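Local atomic coordinates of spermidine N(1)-acetyltransferase (Thermoplasma acidophilum, PDB entry 3NE7), a protein that transfers an acetyl group from acetyl-coenzyme A to polyamines such as spermidine, protecting the cell against polyamine toxicity. Residues A20-K25 with Y93-Y98; G30-E35 with Y126-N131. One frame throughout, in Å; residues are numbered along the deposited sequence.

Overall arrangement
Both contacts flank the coenzyme A cleft of a GNAT fold, with centres about 13 Å apart. Contact 1 sets helix 13-27 against the end of strand 86-94. Contact 2 brings the loop before helix 34-44 to the end of strand 122-128, the neighbouring and parallel strand. Contact 1 lies nearer the centre of the chain and is the larger. It mixes a ring stack and a buried hydroxyl bond with a charged outer side. Contact 2 is smaller and more peripheral, has no hydrogen bond between its segments and relies on an isoleucine and two aromatic rings. Trp24 and Tyr32 join the two by packing. Tyr93 and Asn131 each reach the coenzyme.

Contact 1 (A20-K25 with Y93-Y98); sequences ARESWK and YLKPEY. With COA (coenzyme A), chain C.
Trp24 and Tyr93 stack where helix 13-27 crosses the end of strand 86-94, one of the strands lining the acetyl-CoA cleft of the GNAT fold. The indole's five-membered ring and the phenol form an offset stack, with centroids 4.6 Å apart and planes at 30°. CD1 of Trp24 lies over one phenol face, towards the rim. The indole NE1 is hydrogen-bonded to Tyr45 OH, and Tyr28 hydrogen-bonds the phenol OH. This inner half is tightly packed. Ser23 OG sits at the edge of the Tyr93 ring, in its plane. The same hydroxyl donates to Leu94 O at 2.8 Å, because a chi1 of -165° swings it away from its own backbone N and towards the strand. An alanine in place of Tyr93 would remove the phenol, and would probably open a gap beside the indole and leave Tyr28 without its hydroxyl partner.

The outer half is looser and charged. Glu22 reaches out as an extended chain and lays CG against Pro96 CD at 3.6 Å. Its OE1 forms a weak salt bridge with Lys95 NZ at 3.4 Å. The Glu97 carboxylate crowds Glu22 OE2, unfavourable if both are charged, though Lys95 probably offsets part of this. On the cleft side, Leu94 N donates to coenzyme A O9P at 2.9 Å, and Tyr93 OH lies 3.3 Å from the thiol sulfur S1P.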
loop_
_atom_site.group_PDB
_atom_site.type_symbol
_atom_site.label_atom_id
_atom_site.label_comp_id
_atom_site.label_asym_id
_atom_site.label_seq_id
_atom_site.Cartn_x
_atom_site.Cartn_y
_atom_site.Cartn_z
ATOM N N ALA A 20 -3.293 4.516 8.246
ATOM C CA ALA A 20 -3.734 3.153 7.989
ATOM C C ALA A 20 -5.083 2.947 8.615
ATOM O O ALA A 20 -5.988 2.451 7.984
ATOM C CB ALA A 20 -2.752 2.124 8.541
ATOM N N ARG A 21 -5.212 3.337 9.869
ATOM C CA ARG A 21 -6.471 3.180 10.572
ATOM C C ARG A 21 -7.602 3.959 9.851
ATOM O O ARG A 21 -8.678 3.398 9.588
ATOM C CB ARG A 21 -6.324 3.614 12.024
ATOM C CG ARG A 21 -7.653 3.920 12.704
ATOM C CD ARG A 21 -7.517 4.223 14.214
ATOM N NE ARG A 21 -7.502 2.990 14.999
ATOM C CZ ARG A 21 -6.415 2.427 15.536
ATOM N NH1 ARG A 21 -6.541 1.275 16.221
ATOM N NH2 ARG A 21 -5.207 3.001 15.406
ATOM N N GLU A 22 -7.364 5.223 9.491
ATOM C CA GLU A 22 -8.444 6.024 8.897
ATOM C C GLU A 22 -8.844 5.476 7.509
ATOM O O GLU A 22 -10.015 5.372 7.206
ATOM C CB GLU A 22 -8.078 7.521 8.877
ATOM C CG GLU A 22 -9.025 8.378 8.069
ATOM C CD GLU A 22 -8.751 9.889 8.156
ATOM O OE1 GLU A 22 -7.689 10.300 8.692
ATOM O OE2 GLU A 22 -9.621 10.660 7.681
ATOM N N SER A 23 -7.877 5.052 6.705
ATOM C CA SER A 23 -8.157 4.502 5.382
ATOM C C SER A 23 -8.895 3.175 5.498
ATOM O O SER A 23 -9.893 2.935 4.828
ATOM C CB SER A 23 -6.863 4.363 4.599
ATOM O OG SER A 23 -7.083 4.170 3.218
ATOM N N TRP A 24 -8.442 2.312 6.378
ATOM C CA TRP A 24 -9.123 1.026 6.596
ATOM C C TRP A 24 -10.600 1.189 6.974
ATOM O O TRP A 24 -11.468 0.492 6.443
ATOM C CB TRP A 24 -8.407 0.236 7.701
ATOM C CG TRP A 24 -7.479 -0.808 7.180
ATOM C CD1 TRP A 24 -6.259 -0.610 6.632
ATOM C CD2 TRP A 24 -7.714 -2.227 7.158
ATOM N NE1 TRP A 24 -5.698 -1.826 6.268
ATOM C CE2 TRP A 24 -6.578 -2.830 6.579
ATOM C CE3 TRP A 24 -8.769 -3.040 7.587
ATOM C CZ2 TRP A 24 -6.465 -4.215 6.402
ATOM C CZ3 TRP A 24 -8.669 -4.419 7.427
ATOM C CH2 TRP A 24 -7.510 -5.000 6.842
ATOM N N LYS A 25 -10.890 2.098 7.896
ATOM C CA LYS A 25 -12.268 2.250 8.376
ATOM C C LYS A 25 -13.175 2.677 7.241
ATOM O O LYS A 25 -14.299 2.242 7.145
ATOM C CB LYS A 25 -12.371 3.265 9.526
ATOM C CG LYS A 25 -11.841 2.752 10.868
ATOM C CD LYS A 25 -11.949 3.822 11.963
ATOM C CE LYS A 25 -12.098 3.206 13.362
ATOM N NZ LYS A 25 -11.871 4.184 14.496
ATOM N N TYR A 93 -2.700 2.738 0.771
ATOM C CA TYR A 93 -3.799 3.363 1.470
ATOM C C TYR A 93 -3.533 4.857 1.498
ATOM O O TYR A 93 -2.393 5.291 1.799
ATOM C CB TYR A 93 -3.926 2.802 2.918
ATOM C CG TYR A 93 -4.360 1.339 2.979
ATOM C CD1 TYR A 93 -5.698 0.974 2.874
ATOM C CD2 TYR A 93 -3.426 0.313 3.072
ATOM C CE1 TYR A 93 -6.089 -0.369 2.885
ATOM C CE2 TYR A 93 -3.812 -1.035 3.098
ATOM C CZ TYR A 93 -5.135 -1.363 2.992
ATOM O OH TYR A 93 -5.514 -2.696 2.985
ATOM N N LEU A 94 -4.582 5.644 1.240
ATOM C CA LEU A 94 -4.536 7.094 1.363
ATOM C C LEU A 94 -5.569 7.499 2.388
ATOM O O LEU A 94 -6.542 6.796 2.540
ATOM C CB LEU A 94 -4.918 7.760 0.038
ATOM C CG LEU A 94 -4.145 7.415 -1.242
ATOM C CD1 LEU A 94 -4.633 8.323 -2.426
ATOM C CD2 LEU A 94 -2.654 7.561 -1.063
ATOM N N LYS A 95 -5.398 8.652 3.039
ATOM C CA LYS A 95 -6.477 9.247 3.817
ATOM C C LYS A 95 -7.629 9.552 2.854
ATOM O O LYS A 95 -7.401 10.146 1.833
ATOM C CB LYS A 95 -6.060 10.576 4.424
ATOM C CG LYS A 95 -5.197 10.497 5.635
ATOM C CD LYS A 95 -4.935 11.896 6.278
ATOM C CE LYS A 95 -6.219 12.643 6.549
ATOM N NZ LYS A 95 -6.168 13.269 7.872
ATOM N N PRO A 96 -8.861 9.191 3.217
ATOM C CA PRO A 96 -10.025 9.226 2.346
ATOM C C PRO A 96 -10.210 10.568 1.572
ATOM O O PRO A 96 -10.487 10.544 0.409
ATOM C CB PRO A 96 -11.178 8.938 3.325
ATOM C CG PRO A 96 -10.582 8.056 4.312
ATOM C CD PRO A 96 -9.169 8.507 4.495
ATOM N N GLU A 97 -9.931 11.686 2.225
ATOM C CA GLU A 97 -10.043 13.028 1.662
ATOM C C GLU A 97 -9.011 13.325 0.576
ATOM O O GLU A 97 -9.212 14.225 -0.219
ATOM C CB GLU A 97 -9.928 14.079 2.764
ATOM C CG GLU A 97 -10.909 13.880 3.933
ATOM C CD GLU A 97 -10.497 12.751 4.963
ATOM O OE1 GLU A 97 -9.301 12.331 5.031
ATOM O OE2 GLU A 97 -11.407 12.274 5.709
ATOM N N TYR A 98 -7.923 12.562 0.554
ATOM C CA TYR A 98 -6.868 12.718 -0.430
ATOM C C TYR A 98 -7.011 11.722 -1.583
ATOM O O TYR A 98 -6.136 11.664 -2.444
ATOM C CB TYR A 98 -5.485 12.569 0.253
ATOM C CG TYR A 98 -5.129 13.817 1.045
ATOM C CD1 TYR A 98 -4.449 14.870 0.442
ATOM C CD2 TYR A 98 -5.529 13.970 2.361
ATOM C CE1 TYR A 98 -4.141 16.043 1.167
ATOM C CE2 TYR A 98 -5.210 15.114 3.097
ATOM C CZ TYR A 98 -4.527 16.147 2.488
ATOM O OH TYR A 98 -4.224 17.283 3.183
HETATM N N1A COA C . -14.426 6.831 -4.611
HETATM C C2A COA C . -14.621 5.935 -5.609
HETATM N N3A COA C . -13.626 5.554 -6.446
HETATM C C4A COA C . -12.375 6.084 -6.292
HETATM C C5A COA C . -12.158 7.066 -5.207
HETATM C C6A COA C . -13.215 7.408 -4.397
HETATM N N6A COA C . -13.036 8.303 -3.402
HETATM N N7A COA C . -10.871 7.412 -5.257
HETATM C C8A COA C . -10.297 6.739 -6.284
HETATM N N9A COA C . -11.177 5.941 -6.906
HETATM C C1B COA C . -10.849 5.028 -8.026
HETATM C C2B COA C . -11.782 5.139 -9.224
HETATM O O2B COA C . -11.806 3.879 -9.924
HETATM C C3B COA C . -11.115 6.286 -9.969
HETATM O O3B COA C . -11.385 6.390 -11.337
HETATM P P3B COA C . -12.567 7.328 -11.894
HETATM O O7A COA C . -11.976 8.722 -12.104
HETATM O O8A COA C . -13.684 7.258 -10.903
HETATM O O9A COA C . -12.858 6.636 -13.174
HETATM C C4B COA C . -9.640 6.064 -9.728
HETATM O O4B COA C . -9.540 5.323 -8.515
HETATM C C5B COA C . -8.883 7.387 -9.612
HETATM O O5B COA C . -7.476 7.099 -9.584
HETATM P P1A COA C . -6.470 7.868 -8.650
HETATM O O1A COA C . -6.927 9.287 -8.433
HETATM O O2A COA C . -5.149 7.590 -9.259
HETATM O O3A COA C . -6.655 7.024 -7.293
HETATM P P2A COA C . -6.135 7.391 -5.813
HETATM O O4A COA C . -7.384 7.625 -4.954
HETATM O O5A COA C . -5.081 8.493 -5.874
HETATM O O6A COA C . -5.493 6.023 -5.276
HETATM C CBP COA C . -6.411 4.164 -3.985
HETATM C CCP COA C . -6.277 4.798 -5.342
HETATM C CDP COA C . -7.052 2.767 -4.103
HETATM C CEP COA C . -5.038 4.012 -3.403
HETATM C CAP COA C . -7.145 5.138 -3.046
HETATM O OAP COA C . -8.400 5.490 -3.631
HETATM C C9P COA C . -7.319 4.522 -1.661
HETATM O O9P COA C . -6.450 4.678 -0.808
HETATM N N8P COA C . -8.403 3.789 -1.435
HETATM C C7P COA C . -8.764 3.116 -0.183
HETATM C C6P COA C . -7.830 1.943 0.154
HETATM C C5P COA C . -7.782 0.880 -0.929
HETATM O O5P COA C . -8.815 0.491 -1.491
HETATM N N4P COA C . -6.561 0.431 -1.201
HETATM C C3P COA C . -6.025 -0.519 -2.176
HETATM C C2P COA C . -6.579 -1.903 -1.891
HETATM S S1P COA C . -5.956 -2.525 -0.320
#

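Contact 2 (G30-E35 with Y126-N131); sequences GIYSEE and YVHRQN. With COA (coenzyme A), chain C; BME (beta-mercaptoethanol), chain D.
Ile31 lays its CG2 methyl over one face of the His128 imidazole. The methyl carbon is 3.6 Å from the ring centroid and 22° off the ring normal, a CH-pi contact. It is displaced towards the CE1 side, and Ile31 CG2 to His128 CE1, at 3.4 Å, is the nearest approach between these two side chains. The two branches of the isoleucine do different work. CG2 stands opposite the backbone N and lies between the face of the imidazole and the face of the Tyr32 ring, over the centre of the latter. CG1 lies beside that N and runs on extended, which carries CD1 to the backbone of Gln130, 3.8 Å from Gln130 O. The same CD1 touches Gln130 CB.

A chi1 of -160° sends the His128 ring away from its own backbone N, beside the carbonyl carbon, and the ring is turned to receive a bond from its own turn. Gln130 N donates to His128 ND1 at 3.3 Å, tilted modestly out of the ring plane. This bond probably limits rotation of the imidazole. Residues His128 to Asn131 form a type I beta turn, closed by Asn131 N to His128 O. The turn links strand 122-128 of the GNAT sheet to helix 132-139, next to the pantetheine arm of coenzyme A.

The Tyr32 and His128 side chains run towards each other. Tyr32 OH approaches His128 CD2 obliquely at 3.4 Å, on the same side of the imidazole as the Ile31 methyl, and the two ring planes are 81° apart. The Tyr32 ring also stacks with Tyr36 and meets Tyr28.

Asn131 has two jobs. Its OD1 caps helix 132-139 at Gly134 N. Its ND2 points into the cleft and donates an almost straight bond to O5P of coenzyme A, 2.9 Å from Asn131 ND2.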
loop_
_atom_site.group_PDB
_atom_site.type_symbol
_atom_site.label_atom_id
_atom_site.label_comp_id
_atom_site.label_asym_id
_atom_site.label_seq_id
_atom_site.Cartn_x
_atom_site.Cartn_y
_atom_site.Cartn_z
ATOM N N GLY A 30 -18.219 -1.287 4.077
ATOM C CA GLY A 30 -19.214 -2.272 3.628
ATOM C C GLY A 30 -18.926 -3.716 4.040
ATOM O O GLY A 30 -19.772 -4.586 3.894
ATOM N N ILE A 31 -17.746 -3.987 4.585
ATOM C CA ILE A 31 -17.142 -5.308 4.428
ATOM C C ILE A 31 -16.752 -5.972 5.758
ATOM O O ILE A 31 -17.042 -7.139 5.961
ATOM C CB ILE A 31 -15.924 -5.190 3.459
ATOM C CG1 ILE A 31 -16.353 -4.531 2.146
ATOM C CG2 ILE A 31 -15.270 -6.535 3.146
ATOM C CD1 ILE A 31 -15.206 -4.214 1.215
ATOM N N TYR A 32 -16.080 -5.238 6.642
ATOM C CA TYR A 32 -15.703 -5.751 7.938
ATOM C C TYR A 32 -16.305 -4.911 9.046
ATOM O O TYR A 32 -16.698 -3.778 8.810
ATOM C CB TYR A 32 -14.202 -5.684 8.090
ATOM C CG TYR A 32 -13.410 -6.543 7.148
ATOM C CD1 TYR A 32 -13.769 -7.850 6.893
ATOM C CD2 TYR A 32 -12.258 -6.054 6.558
ATOM C CE1 TYR A 32 -13.020 -8.640 6.044
ATOM C CE2 TYR A 32 -11.497 -6.834 5.715
ATOM C CZ TYR A 32 -11.887 -8.124 5.454
ATOM O OH TYR A 32 -11.127 -8.883 4.605
ATOM N N SER A 33 -16.350 -5.459 10.260
ATOM C CA SER A 33 -16.869 -4.723 11.422
ATOM C C SER A 33 -15.805 -3.777 11.994
ATOM O O SER A 33 -14.582 -4.009 11.873
ATOM C CB SER A 33 -17.392 -5.667 12.525
ATOM O OG SER A 33 -16.340 -6.382 13.148
ATOM N N GLU A 34 -16.309 -2.706 12.606
ATOM C CA GLU A 34 -15.508 -1.683 13.311
ATOM C C GLU A 34 -14.416 -2.311 14.199
ATOM O O GLU A 34 -13.243 -1.916 14.153
ATOM C CB GLU A 34 -16.440 -0.801 14.177
ATOM C CG GLU A 34 -17.739 -0.280 13.454
ATOM C CD GLU A 34 -18.995 -1.180 13.624
ATOM O OE1 GLU A 34 -19.167 -1.810 14.698
ATOM O OE2 GLU A 34 -19.828 -1.226 12.679
ATOM N N GLU A 35 -14.823 -3.317 14.965
ATOM C CA GLU A 35 -13.940 -4.034 15.876
ATOM C C GLU A 35 -12.943 -4.938 15.156
ATOM O O GLU A 35 -11.785 -4.971 15.531
ATOM C CB GLU A 35 -14.756 -4.869 16.874
ATOM C CG GLU A 35 -15.755 -4.057 17.699
ATOM C CD GLU A 35 -17.209 -4.171 17.199
ATOM O OE1 GLU A 35 -17.523 -3.786 16.033
ATOM O OE2 GLU A 35 -18.051 -4.643 18.003
ATOM N N TYR A 126 -3.247 -8.772 -3.729
ATOM C CA TYR A 126 -4.521 -9.343 -3.234
ATOM C C TYR A 126 -5.503 -8.221 -2.934
ATOM O O TYR A 126 -5.211 -7.299 -2.155
ATOM C CB TYR A 126 -4.271 -10.181 -1.972
ATOM C CG TYR A 126 -3.569 -11.512 -2.230
ATOM C CD1 TYR A 126 -4.253 -12.749 -2.085
ATOM C CD2 TYR A 126 -2.233 -11.545 -2.609
ATOM C CE1 TYR A 126 -3.596 -13.974 -2.320
ATOM C CE2 TYR A 126 -1.560 -12.756 -2.850
ATOM C CZ TYR A 126 -2.247 -13.962 -2.702
ATOM O OH TYR A 126 -1.552 -15.132 -2.936
ATOM N N VAL A 127 -6.664 -8.251 -3.578
ATOM C CA VAL A 127 -7.656 -7.211 -3.320
ATOM C C VAL A 127 -8.969 -7.877 -3.029
ATOM O O VAL A 127 -9.367 -8.785 -3.744
ATOM C CB VAL A 127 -7.780 -6.238 -4.503
ATOM C CG1 VAL A 127 -8.193 -6.969 -5.806
ATOM C CG2 VAL A 127 -8.743 -5.090 -4.143
ATOM N N HIS A 128 -9.611 -7.448 -1.950
ATOM C CA HIS A 128 -10.925 -7.950 -1.582
ATOM C C HIS A 128 -11.910 -7.686 -2.729
ATOM O O HIS A 128 -11.978 -6.579 -3.243
ATOM C CB HIS A 128 -11.420 -7.300 -0.280
ATOM C CG HIS A 128 -12.496 -8.081 0.399
ATOM N ND1 HIS A 128 -13.815 -8.034 -0.004
ATOM C CD2 HIS A 128 -12.452 -8.928 1.460
ATOM C CE1 HIS A 128 -14.538 -8.830 0.774
ATOM N NE2 HIS A 128 -13.733 -9.396 1.657
ATOM N N ARG A 129 -12.674 -8.708 -3.099
ATOM C CA ARG A 129 -13.596 -8.614 -4.245
ATOM C C ARG A 129 -14.687 -7.536 -4.112
ATOM O O ARG A 129 -15.126 -6.998 -5.137
ATOM C CB ARG A 129 -14.198 -9.996 -4.572
ATOM C CG ARG A 129 -15.300 -10.487 -3.641
ATOM C CD ARG A 129 -15.833 -11.859 -4.083
ATOM N NE ARG A 129 -14.738 -12.804 -3.964
ATOM C CZ ARG A 129 -14.550 -13.933 -4.642
ATOM N NH1 ARG A 129 -15.402 -14.352 -5.554
ATOM N NH2 ARG A 129 -13.451 -14.645 -4.373
ATOM N N GLN A 130 -15.104 -7.210 -2.877
ATOM C CA GLN A 130 -16.092 -6.155 -2.634
ATOM C C GLN A 130 -15.467 -4.753 -2.537
ATOM O O GLN A 130 -16.184 -3.780 -2.422
ATOM C CB GLN A 130 -16.905 -6.459 -1.377
ATOM C CG GLN A 130 -17.997 -7.543 -1.612
ATOM C CD GLN A 130 -18.325 -8.353 -0.377
ATOM O OE1 GLN A 130 -18.268 -9.588 -0.395
ATOM N NE2 GLN A 130 -18.645 -7.670 0.711
ATOM N N ASN A 131 -14.139 -4.638 -2.563
ATOM C CA ASN A 131 -13.518 -3.323 -2.567
ATOM C C ASN A 131 -13.432 -2.732 -3.967
ATOM O O ASN A 131 -12.401 -2.796 -4.634
ATOM C CB ASN A 131 -12.155 -3.361 -1.896
ATOM C CG ASN A 131 -11.471 -2.027 -1.910
ATOM O OD1 ASN A 131 -12.067 -1.010 -2.273
ATOM N ND2 ASN A 131 -10.209 -2.024 -1.551
HETATM N N1A COA C . -14.426 6.831 -4.611
HETATM C C2A COA C . -14.621 5.935 -5.609
HETATM N N3A COA C . -13.626 5.554 -6.446
HETATM C C4A COA C . -12.375 6.084 -6.292
HETATM C C5A COA C . -12.158 7.066 -5.207
HETATM C C6A COA C . -13.215 7.408 -4.397
HETATM N N6A COA C . -13.036 8.303 -3.402
HETATM N N7A COA C . -10.871 7.412 -5.257
HETATM C C8A COA C . -10.297 6.739 -6.284
HETATM N N9A COA C . -11.177 5.941 -6.906
HETATM C C1B COA C . -10.849 5.028 -8.026
HETATM C C2B COA C . -11.782 5.139 -9.224
HETATM O O2B COA C . -11.806 3.879 -9.924
HETATM C C3B COA C . -11.115 6.286 -9.969
HETATM O O3B COA C . -11.385 6.390 -11.337
HETATM P P3B COA C . -12.567 7.328 -11.894
HETATM O O7A COA C . -11.976 8.722 -12.104
HETATM O O8A COA C . -13.684 7.258 -10.903
HETATM O O9A COA C . -12.858 6.636 -13.174
HETATM C C4B COA C . -9.640 6.064 -9.728
HETATM O O4B COA C . -9.540 5.323 -8.515
HETATM C C5B COA C . -8.883 7.387 -9.612
HETATM O O5B COA C . -7.476 7.099 -9.584
HETATM P P1A COA C . -6.470 7.868 -8.650
HETATM O O1A COA C . -6.927 9.287 -8.433
HETATM O O2A COA C . -5.149 7.590 -9.259
HETATM O O3A COA C . -6.655 7.024 -7.293
HETATM P P2A COA C . -6.135 7.391 -5.813
HETATM O O4A COA C . -7.384 7.625 -4.954
HETATM O O5A COA C . -5.081 8.493 -5.874
HETATM O O6A COA C . -5.493 6.023 -5.276
HETATM C CBP COA C . -6.411 4.164 -3.985
HETATM C CCP COA C . -6.277 4.798 -5.342
HETATM C CDP COA C . -7.052 2.767 -4.103
HETATM C CEP COA C . -5.038 4.012 -3.403
HETATM C CAP COA C . -7.145 5.138 -3.046
HETATM O OAP COA C . -8.400 5.490 -3.631
HETATM C C9P COA C . -7.319 4.522 -1.661
HETATM O O9P COA C . -6.450 4.678 -0.808
HETATM N N8P COA C . -8.403 3.789 -1.435
HETATM C C7P COA C . -8.764 3.116 -0.183
HETATM C C6P COA C . -7.830 1.943 0.154
HETATM C C5P COA C . -7.782 0.880 -0.929
HETATM O O5P COA C . -8.815 0.491 -1.491
HETATM N N4P COA C . -6.561 0.431 -1.201
HETATM C C3P COA C . -6.025 -0.519 -2.176
HETATM C C2P COA C . -6.579 -1.903 -1.891
HETATM S S1P COA C . -5.956 -2.525 -0.320
HETATM C C1 BME D . -3.056 -4.820 -1.666
HETATM C C2 BME D . -2.705 -3.362 -1.482
HETATM O O1 BME D . -4.064 -4.837 -2.645
HETATM S S2 BME D . -3.987 -2.632 -0.449
#